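Iron Super-Oxide Dismutase (Plasmodium knowlesi, PDB 2AWP) probably destroys toxic superoxide radicals by iron-dependent dismutation to hydrogen peroxide and dioxygen. Local coordinates at residues S75-S80 against K177-L182; G91-K96 against N132-L137; L137-A142 against I146-G151. All coordinates share one frame; numbering follows the deposited sequence.

Contact 1. Residues S75-S80 against K177-L182; sequences SFYWDS and KAWWNL
Tyr77 and Trp179 supply the direct side-chain meeting between the end of helix 62-79 and segment 177-182, which lies on helix 172-179. In both, CG is anti to the main-chain N (chi1 174° and -179°), and the two rings slide past each other in opposite directions. Tyr77 CE1 comes within 4.2 Å of Trp179 NE1, an oblique approach that does not amount to a stack.

The stronger link is made by a bridging water. Trp179 NE1 gives its N-H to this water over 2.9 Å, and the water lies at the indole edge in the ring plane, as expected for a donor of this kind. The same water donates to the carbonyl Tyr77 O at 3.0 Å, so the indole is tied to the backbone of helix 62-79 and not to the phenol ring. Beyond the contact, Tyr77 OH pairs with Tyr175 OH.

Each aromatic also leans on its chain neighbour. Tyr77 CD2 stands 3.8 Å above the Trp78 ring plane, toward the rim, whereas Trp179 CE3 lies over the centre of the Trp180 ring. Nearby, Ser80 OG turns back on its own helix and donates to Phe76 O at 2.7 Å, with a C=O...donor angle of 146°. Across from it, Ser80 O and Leu182 O approach to 4.0 Å as two carbonyl oxygens without a bond between them.

Tyr77 also packs on His27 and Asp158, both probable iron ligands. With its hydroxyl tied to Tyr175, and with its carbonyl joined to Trp179 through the water, the chemistry is consistent with a second-shell residue held in place at the junction of the helical and C-terminal domains.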
# COMPACT_ATOMS: atom_id res chain seq x y z
N SER A 75 12.75 -2.19 11.44
CA SER A 75 13.90 -2.73 12.15
C SER A 75 13.74 -4.22 12.46
O SER A 75 14.69 -5.00 12.29
CB SER A 75 14.18 -1.92 13.40
OG SER A 75 14.75 -0.69 13.00
N PHE A 76 12.54 -4.61 12.87
CA PHE A 76 12.18 -6.01 13.11
C PHE A 76 12.24 -6.83 11.81
O PHE A 76 12.64 -7.98 11.82
CB PHE A 76 10.78 -6.07 13.76
CG PHE A 76 10.51 -7.36 14.52
CD1 PHE A 76 11.01 -7.53 15.81
CD2 PHE A 76 9.77 -8.39 13.94
CE1 PHE A 76 10.76 -8.70 16.53
CE2 PHE A 76 9.52 -9.56 14.65
CZ PHE A 76 10.02 -9.72 15.95
N TYR A 77 11.84 -6.22 10.69
CA TYR A 77 11.94 -6.81 9.37
C TYR A 77 13.39 -7.08 8.94
O TYR A 77 13.72 -8.19 8.51
CB TYR A 77 11.22 -5.90 8.37
CG TYR A 77 11.33 -6.27 6.90
CD1 TYR A 77 10.77 -7.45 6.40
CD2 TYR A 77 11.97 -5.40 5.99
CE1 TYR A 77 10.85 -7.77 5.04
CE2 TYR A 77 12.06 -5.70 4.63
CZ TYR A 77 11.48 -6.88 4.15
OH TYR A 77 11.54 -7.20 2.80
N TRP A 78 14.26 -6.08 9.08
CA TRP A 78 15.67 -6.24 8.71
C TRP A 78 16.34 -7.33 9.56
O TRP A 78 17.07 -8.16 9.02
CB TRP A 78 16.43 -4.89 8.85
CG TRP A 78 15.88 -3.81 7.93
CD1 TRP A 78 15.47 -2.57 8.28
CD2 TRP A 78 15.64 -3.93 6.52
NE1 TRP A 78 15.00 -1.89 7.17
CE2 TRP A 78 15.09 -2.71 6.08
CE3 TRP A 78 15.84 -4.96 5.58
CZ2 TRP A 78 14.73 -2.49 4.74
CZ3 TRP A 78 15.50 -4.74 4.25
CH2 TRP A 78 14.94 -3.51 3.85
N ASP A 79 16.09 -7.29 10.88
CA ASP A 79 16.61 -8.28 11.84
C ASP A 79 16.05 -9.68 11.66
O ASP A 79 16.69 -10.68 12.05
CB ASP A 79 16.42 -7.78 13.28
CG ASP A 79 17.16 -6.50 13.54
OD1 ASP A 79 17.89 -6.02 12.62
OD2 ASP A 79 17.00 -5.95 14.66
N SER A 80 14.87 -9.76 11.04
CA SER A 80 14.24 -11.04 10.68
C SER A 80 14.89 -11.74 9.48
O SER A 80 14.48 -12.85 9.11
CB SER A 80 12.74 -10.86 10.36
OG SER A 80 12.00 -10.57 11.54
N LYS A 177 8.51 -16.25 -1.95
CA LYS A 177 9.30 -17.46 -2.13
C LYS A 177 10.80 -17.21 -1.90
O LYS A 177 11.48 -17.98 -1.22
CB LYS A 177 9.04 -18.04 -3.53
CG LYS A 177 9.44 -19.49 -3.72
CD LYS A 177 8.63 -20.14 -4.87
CE LYS A 177 7.37 -20.83 -4.36
NZ LYS A 177 7.60 -22.20 -3.75
N ALA A 178 11.32 -16.12 -2.46
CA ALA A 178 12.72 -15.74 -2.30
C ALA A 178 13.10 -15.40 -0.83
O ALA A 178 14.24 -15.63 -0.37
CB ALA A 178 13.05 -14.57 -3.24
N TRP A 179 12.13 -14.86 -0.11
CA TRP A 179 12.28 -14.42 1.27
C TRP A 179 12.63 -15.59 2.21
O TRP A 179 13.37 -15.40 3.19
CB TRP A 179 11.00 -13.73 1.73
CG TRP A 179 11.06 -13.22 3.14
CD1 TRP A 179 11.58 -12.02 3.57
CD2 TRP A 179 10.58 -13.90 4.31
NE1 TRP A 179 11.45 -11.91 4.94
CE2 TRP A 179 10.84 -13.04 5.42
CE3 TRP A 179 9.96 -15.14 4.54
CZ2 TRP A 179 10.49 -13.39 6.73
CZ3 TRP A 179 9.61 -15.47 5.85
CH2 TRP A 179 9.90 -14.61 6.93
N TRP A 180 12.11 -16.79 1.90
CA TRP A 180 12.46 -18.02 2.64
C TRP A 180 13.96 -18.31 2.66
O TRP A 180 14.47 -18.93 3.61
CB TRP A 180 11.60 -19.22 2.16
CG TRP A 180 10.12 -18.99 2.51
CD1 TRP A 180 9.12 -18.63 1.64
CD2 TRP A 180 9.51 -19.03 3.82
NE1 TRP A 180 7.94 -18.45 2.32
CE2 TRP A 180 8.14 -18.70 3.65
CE3 TRP A 180 10.00 -19.30 5.11
CZ2 TRP A 180 7.23 -18.66 4.73
CZ3 TRP A 180 9.09 -19.28 6.20
CH2 TRP A 180 7.72 -18.96 6.00
N ASN A 181 14.71 -17.79 1.68
CA ASN A 181 16.18 -17.91 1.66
C ASN A 181 16.89 -16.99 2.65
O ASN A 181 18.09 -17.11 2.86
CB ASN A 181 16.71 -17.63 0.27
CG ASN A 181 16.18 -18.59 -0.77
OD1 ASN A 181 16.49 -19.77 -0.72
ND2 ASN A 181 15.39 -18.10 -1.71
N LEU A 182 16.15 -16.06 3.25
CA LEU A 182 16.71 -14.98 4.08
C LEU A 182 16.30 -15.02 5.55
O LEU A 182 16.99 -14.43 6.39
CB LEU A 182 16.28 -13.63 3.50
CG LEU A 182 16.64 -13.30 2.04
CD1 LEU A 182 16.00 -11.95 1.67
CD2 LEU A 182 18.18 -13.28 1.81
O HOH W 1 11.94 -10.22 7.24

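Contact 2. Residues G91-K96 against N132-L137; sequences GEIKEK and NKLVIL
Lys96 passes obliquely over Leu134 and ends on the carbonyl of Asn132, joining helix 92-101 to the turn that leads into strand 134-140. From its CB, 3.9 Å from Leu134 CD1, the chain sets out toward the strand. CG stands anti to the backbone N (chi1 -168°) and packs hard against the leucine: Lys96 CG is 3.4 Å from Leu134 CD1, tighter than usual carbon contact, and Lys96 CG is 3.5 Å from Leu134 CG. A bend at chi2 (75°) then swings the rest of the chain past the leucine toward the turn. After CD, the chain runs on extended, and Lys96 CE arrives 3.4 Å from Asn132 O.

At the tip, Lys96 NZ donates to Asn132 O over 2.8 Å. The C=O...donor angle of 165° means that the ammonium approaches almost head-on to the carbonyl. NZ makes a further bond of 3.0 Å from Lys96 NZ to a water, which in turn donates weakly to Asn132 OD1. Asp100 OD2 offers a long, weak ion pair to NZ as well and accepts a firmer bond from Leu134 N, so the same carboxylate serves both elements.

The apolar part is completed by Ile93, one helical turn before Lys96. Its CD1 meets Leu134 CD1 at 3.6 Å, the two side chains crossing at about a right angle. Leu134 CD1 is therefore touched by both helix residues.

Around this pairing, Leu134 also packs on Ile97 and Phe101 of the same helix. Ile93 rests on Trp185 of helix 185-196, the Lys96 side chain touches Leu128 of strand 122-129, and Val135 joins that strand through backbone bonds with Val127. Helix 92-101 is thus seated against the start of an outer strand of the sheet, with helix 185-196 beside it.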
# COMPACT_ATOMS: atom_id res chain seq x y z
N GLY A 91 17.31 -24.85 16.53
CA GLY A 91 17.19 -24.35 17.89
C GLY A 91 15.74 -24.39 18.34
O GLY A 91 14.93 -25.11 17.79
N GLU A 92 15.42 -23.59 19.34
CA GLU A 92 14.12 -23.65 20.01
C GLU A 92 12.90 -23.49 19.09
O GLU A 92 11.90 -24.20 19.23
CB GLU A 92 14.09 -22.64 21.16
CG GLU A 92 13.93 -23.30 22.52
CD GLU A 92 15.18 -24.04 23.01
OE1 GLU A 92 16.23 -23.38 23.22
OE2 GLU A 92 15.12 -25.28 23.20
N ILE A 93 13.01 -22.57 18.13
CA ILE A 93 11.95 -22.29 17.17
C ILE A 93 11.57 -23.48 16.26
O ILE A 93 10.42 -23.63 15.87
CB ILE A 93 12.28 -21.00 16.32
CG1 ILE A 93 11.07 -20.57 15.48
CG2 ILE A 93 13.49 -21.23 15.38
CD1 ILE A 93 9.92 -20.04 16.32
N LYS A 94 12.53 -24.32 15.91
CA LYS A 94 12.22 -25.52 15.14
C LYS A 94 11.19 -26.42 15.87
O LYS A 94 10.22 -26.90 15.27
CB LYS A 94 13.51 -26.30 14.96
CG LYS A 94 13.37 -27.63 14.26
CD LYS A 94 14.73 -28.32 14.27
CE LYS A 94 14.87 -29.25 13.11
NZ LYS A 94 14.71 -28.59 11.76
N GLU A 95 11.44 -26.67 17.14
CA GLU A 95 10.59 -27.56 17.93
C GLU A 95 9.22 -26.92 18.19
O GLU A 95 8.21 -27.58 18.10
CB GLU A 95 11.29 -27.98 19.22
CG GLU A 95 12.61 -28.75 18.99
CD GLU A 95 13.63 -28.55 20.13
OE1 GLU A 95 13.28 -28.83 21.31
OE2 GLU A 95 14.77 -28.09 19.85
N LYS A 96 9.20 -25.61 18.45
CA LYS A 96 7.97 -24.85 18.66
C LYS A 96 7.08 -24.84 17.41
O LYS A 96 5.84 -24.96 17.51
CB LYS A 96 8.28 -23.40 19.09
CG LYS A 96 7.06 -22.61 19.61
CD LYS A 96 6.65 -23.01 21.00
CE LYS A 96 5.39 -22.26 21.41
NZ LYS A 96 4.73 -22.88 22.58
N ASN A 132 0.48 -18.66 24.60
CA ASN A 132 1.80 -19.33 24.49
C ASN A 132 1.90 -20.20 23.22
O ASN A 132 2.68 -21.12 23.20
CB ASN A 132 2.06 -20.21 25.74
CG ASN A 132 3.55 -20.29 26.11
OD1 ASN A 132 4.12 -21.40 26.26
ND2 ASN A 132 4.18 -19.13 26.28
N LYS A 133 1.06 -19.94 22.21
CA LYS A 133 1.11 -20.70 20.95
C LYS A 133 1.58 -19.83 19.80
O LYS A 133 1.11 -18.69 19.65
CB LYS A 133 -0.27 -21.26 20.56
CG LYS A 133 -0.94 -22.19 21.57
CD LYS A 133 -0.10 -23.36 21.95
CE LYS A 133 -0.99 -24.49 22.51
NZ LYS A 133 -0.15 -25.59 23.00
N LEU A 134 2.44 -20.38 18.93
CA LEU A 134 2.80 -19.69 17.68
C LEU A 134 1.62 -19.65 16.72
O LEU A 134 1.01 -20.66 16.43
CB LEU A 134 3.99 -20.35 16.96
CG LEU A 134 5.37 -20.28 17.61
CD1 LEU A 134 6.42 -20.97 16.71
CD2 LEU A 134 5.78 -18.86 17.92
N VAL A 135 1.33 -18.46 16.21
CA VAL A 135 0.34 -18.33 15.18
C VAL A 135 0.84 -17.34 14.10
O VAL A 135 1.81 -16.60 14.32
CB VAL A 135 -1.03 -17.89 15.76
CG1 VAL A 135 -1.57 -18.95 16.81
CG2 VAL A 135 -0.96 -16.48 16.35
N ILE A 136 0.14 -17.32 12.98
CA ILE A 136 0.40 -16.37 11.92
C ILE A 136 -0.68 -15.30 11.97
O ILE A 136 -1.86 -15.61 12.06
CB ILE A 136 0.36 -17.04 10.51
CG1 ILE A 136 1.50 -18.03 10.34
CG2 ILE A 136 0.42 -15.99 9.41
CD1 ILE A 136 1.22 -19.08 9.24
N LEU A 137 -0.26 -14.04 11.91
CA LEU A 137 -1.17 -12.90 11.90
C LEU A 137 -0.77 -11.98 10.76
O LEU A 137 0.36 -12.01 10.30
CB LEU A 137 -1.07 -12.10 13.22
CG LEU A 137 -1.50 -12.77 14.55
CD1 LEU A 137 -1.33 -11.78 15.70
CD2 LEU A 137 -2.95 -13.30 14.49
O HOH W 2 6.63 -23.40 24.88

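Contact 3. Residues L137-A142 against I146-G151; sequences LQTHDA and IKDNTG
Leu137 and Thr139 of strand 134-140 reach, two residues apart, toward Thr150 and Asp148 respectively; Asp148 is at the end of the short, weakly bonded helix 145-148, and Thr150 comes two residues on. Direct contact between the segments is of the van der Waals kind. Leu137 CD1 lies 3.4 Å from Thr150 OG1 and 3.7 Å from Thr150 CB, so a single methyl of the leucine does the touching, resting against the hydroxyl-bearing side of the threonine. Farther along the strand, Thr139 CG2 comes 3.8 Å from Asp148 OD2, a methyl beside a carboxylate oxygen.

Polar bonds of Thr139 fit its rotation. The hydroxyl sits between the backbone N and carbonyl carbon (chi1 58°), which leaves CG2 to face Asp148 while OG1 bonds with Gly143 O and Trp125 NE1. The strand is also held by backbone bonds from Leu137 to Trp125 and from Thr139 to Trp123, both of the central strand 122-129.

Backbone geometry ends the helix in a Schellman motif. Asn149, with phi +60°, is its C-prime residue; Asn149 N bonds weakly to Ile146 O at 3.1 Å, and Thr150 N reaches back to the first residue of the helix. That reversal brings Thr150 over Leu137 and leads into Gly151.

At the strand end, His140 NE2 bonds to Asp141 OD2 of the second subunit, and the bond is repeated in reverse, so the segment also reaches the dimer interface. The arrangement belongs to the alpha/beta C-terminal domain of iron/manganese superoxide dismutases: a short helical connection carries the chain from one outer strand, past the central strand, to the other outer strand, 151-158, which ends in the probable iron ligand Asp158.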
# COMPACT_ATOMS: atom_id res chain seq x y z
N LEU A 137 -0.26 -14.04 11.91
CA LEU A 137 -1.17 -12.90 11.90
C LEU A 137 -0.77 -11.98 10.76
O LEU A 137 0.36 -12.01 10.30
CB LEU A 137 -1.07 -12.10 13.22
CG LEU A 137 -1.50 -12.77 14.55
CD1 LEU A 137 -1.33 -11.78 15.70
CD2 LEU A 137 -2.95 -13.30 14.49
N GLN A 138 -1.70 -11.15 10.31
CA GLN A 138 -1.37 -10.12 9.36
C GLN A 138 -1.86 -8.80 9.91
O GLN A 138 -2.86 -8.76 10.63
CB GLN A 138 -2.02 -10.41 8.00
CG GLN A 138 -3.51 -10.51 8.01
CD GLN A 138 -4.03 -11.05 6.72
OE1 GLN A 138 -3.74 -10.50 5.65
NE2 GLN A 138 -4.78 -12.15 6.79
N THR A 139 -1.15 -7.72 9.58
CA THR A 139 -1.63 -6.39 9.96
C THR A 139 -1.58 -5.46 8.78
O THR A 139 -0.87 -5.72 7.80
CB THR A 139 -0.78 -5.75 11.10
OG1 THR A 139 0.59 -5.68 10.68
CG2 THR A 139 -0.87 -6.60 12.35
N HIS A 140 -2.33 -4.37 8.90
CA HIS A 140 -2.53 -3.47 7.79
C HIS A 140 -1.76 -2.17 8.00
O HIS A 140 -1.74 -1.64 9.12
CB HIS A 140 -4.02 -3.17 7.64
CG HIS A 140 -4.40 -2.71 6.25
ND1 HIS A 140 -4.10 -3.42 5.12
CD2 HIS A 140 -5.07 -1.60 5.84
CE1 HIS A 140 -4.57 -2.78 4.06
NE2 HIS A 140 -5.16 -1.68 4.47
N ASP A 141 -1.14 -1.68 6.92
CA ASP A 141 -0.38 -0.43 6.96
C ASP A 141 0.79 -0.48 7.98
O ASP A 141 1.75 -1.21 7.75
CB ASP A 141 -1.35 0.76 7.18
CG ASP A 141 -2.40 0.86 6.09
OD1 ASP A 141 -2.07 0.71 4.90
OD2 ASP A 141 -3.55 1.09 6.40
N ALA A 142 0.72 0.30 9.06
CA ALA A 142 1.77 0.35 10.11
C ALA A 142 1.44 -0.51 11.34
O ALA A 142 2.20 -0.54 12.33
CB ALA A 142 2.02 1.77 10.54
N ILE A 146 2.08 -5.82 18.81
CA ILE A 146 2.33 -5.16 20.10
C ILE A 146 1.24 -4.12 20.37
O ILE A 146 0.62 -4.11 21.45
CB ILE A 146 3.74 -4.54 20.17
CG1 ILE A 146 4.79 -5.65 20.10
CG2 ILE A 146 3.92 -3.69 21.46
CD1 ILE A 146 6.21 -5.14 19.96
N LYS A 147 0.99 -3.26 19.37
CA LYS A 147 -0.09 -2.29 19.46
C LYS A 147 -1.41 -3.01 19.63
O LYS A 147 -2.18 -2.66 20.52
CB LYS A 147 -0.14 -1.37 18.23
CG LYS A 147 -1.18 -0.28 18.32
CD LYS A 147 -0.93 0.60 19.53
CE LYS A 147 -1.92 1.72 19.65
NZ LYS A 147 -1.19 3.03 19.79
N ASP A 148 -1.68 -4.02 18.82
CA ASP A 148 -2.94 -4.76 18.91
C ASP A 148 -3.05 -5.62 20.18
O ASP A 148 -4.14 -6.09 20.50
CB ASP A 148 -3.12 -5.67 17.68
CG ASP A 148 -3.17 -4.90 16.35
OD1 ASP A 148 -3.34 -3.65 16.35
OD2 ASP A 148 -3.05 -5.56 15.30
N ASN A 149 -1.92 -5.87 20.85
CA ASN A 149 -1.87 -6.77 22.03
C ASN A 149 -2.32 -8.22 21.72
O ASN A 149 -2.94 -8.92 22.55
CB ASN A 149 -2.66 -6.17 23.21
CG ASN A 149 -2.34 -6.86 24.53
OD1 ASN A 149 -1.19 -7.19 24.78
ND2 ASN A 149 -3.36 -7.11 25.35
N THR A 150 -1.97 -8.68 20.51
CA THR A 150 -2.42 -9.99 20.01
C THR A 150 -1.32 -11.07 20.16
O THR A 150 -1.56 -12.25 19.92
CB THR A 150 -2.83 -9.89 18.53
OG1 THR A 150 -1.81 -9.18 17.80
CG2 THR A 150 -4.19 -9.16 18.38
N GLY A 151 -0.13 -10.65 20.58
CA GLY A 151 0.94 -11.57 20.96
C GLY A 151 2.29 -10.89 20.78
O GLY A 151 2.35 -9.70 20.51

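How the contacts relate
The three contacts are spaced almost evenly, with centres 17 to 18 Å apart. Contact 1 closes the widest loop, from helix 62-79 to the end of helix 172-179, and contacts 2 and 3 are nested inside it, one after the other. It is also the one that joins the alpha-hairpin and C-terminal domains, whereas the other two lie wholly within the latter. Contacts 2 and 3 share Leu137 and strand 134-140: helix 92-101 meets the beginning of the strand, and the 146-151 connection meets its later part. Contact 1 therefore ties the two domains beside the probable iron site, while the other pair packs helical elements along one outer strand of the three-stranded sheet.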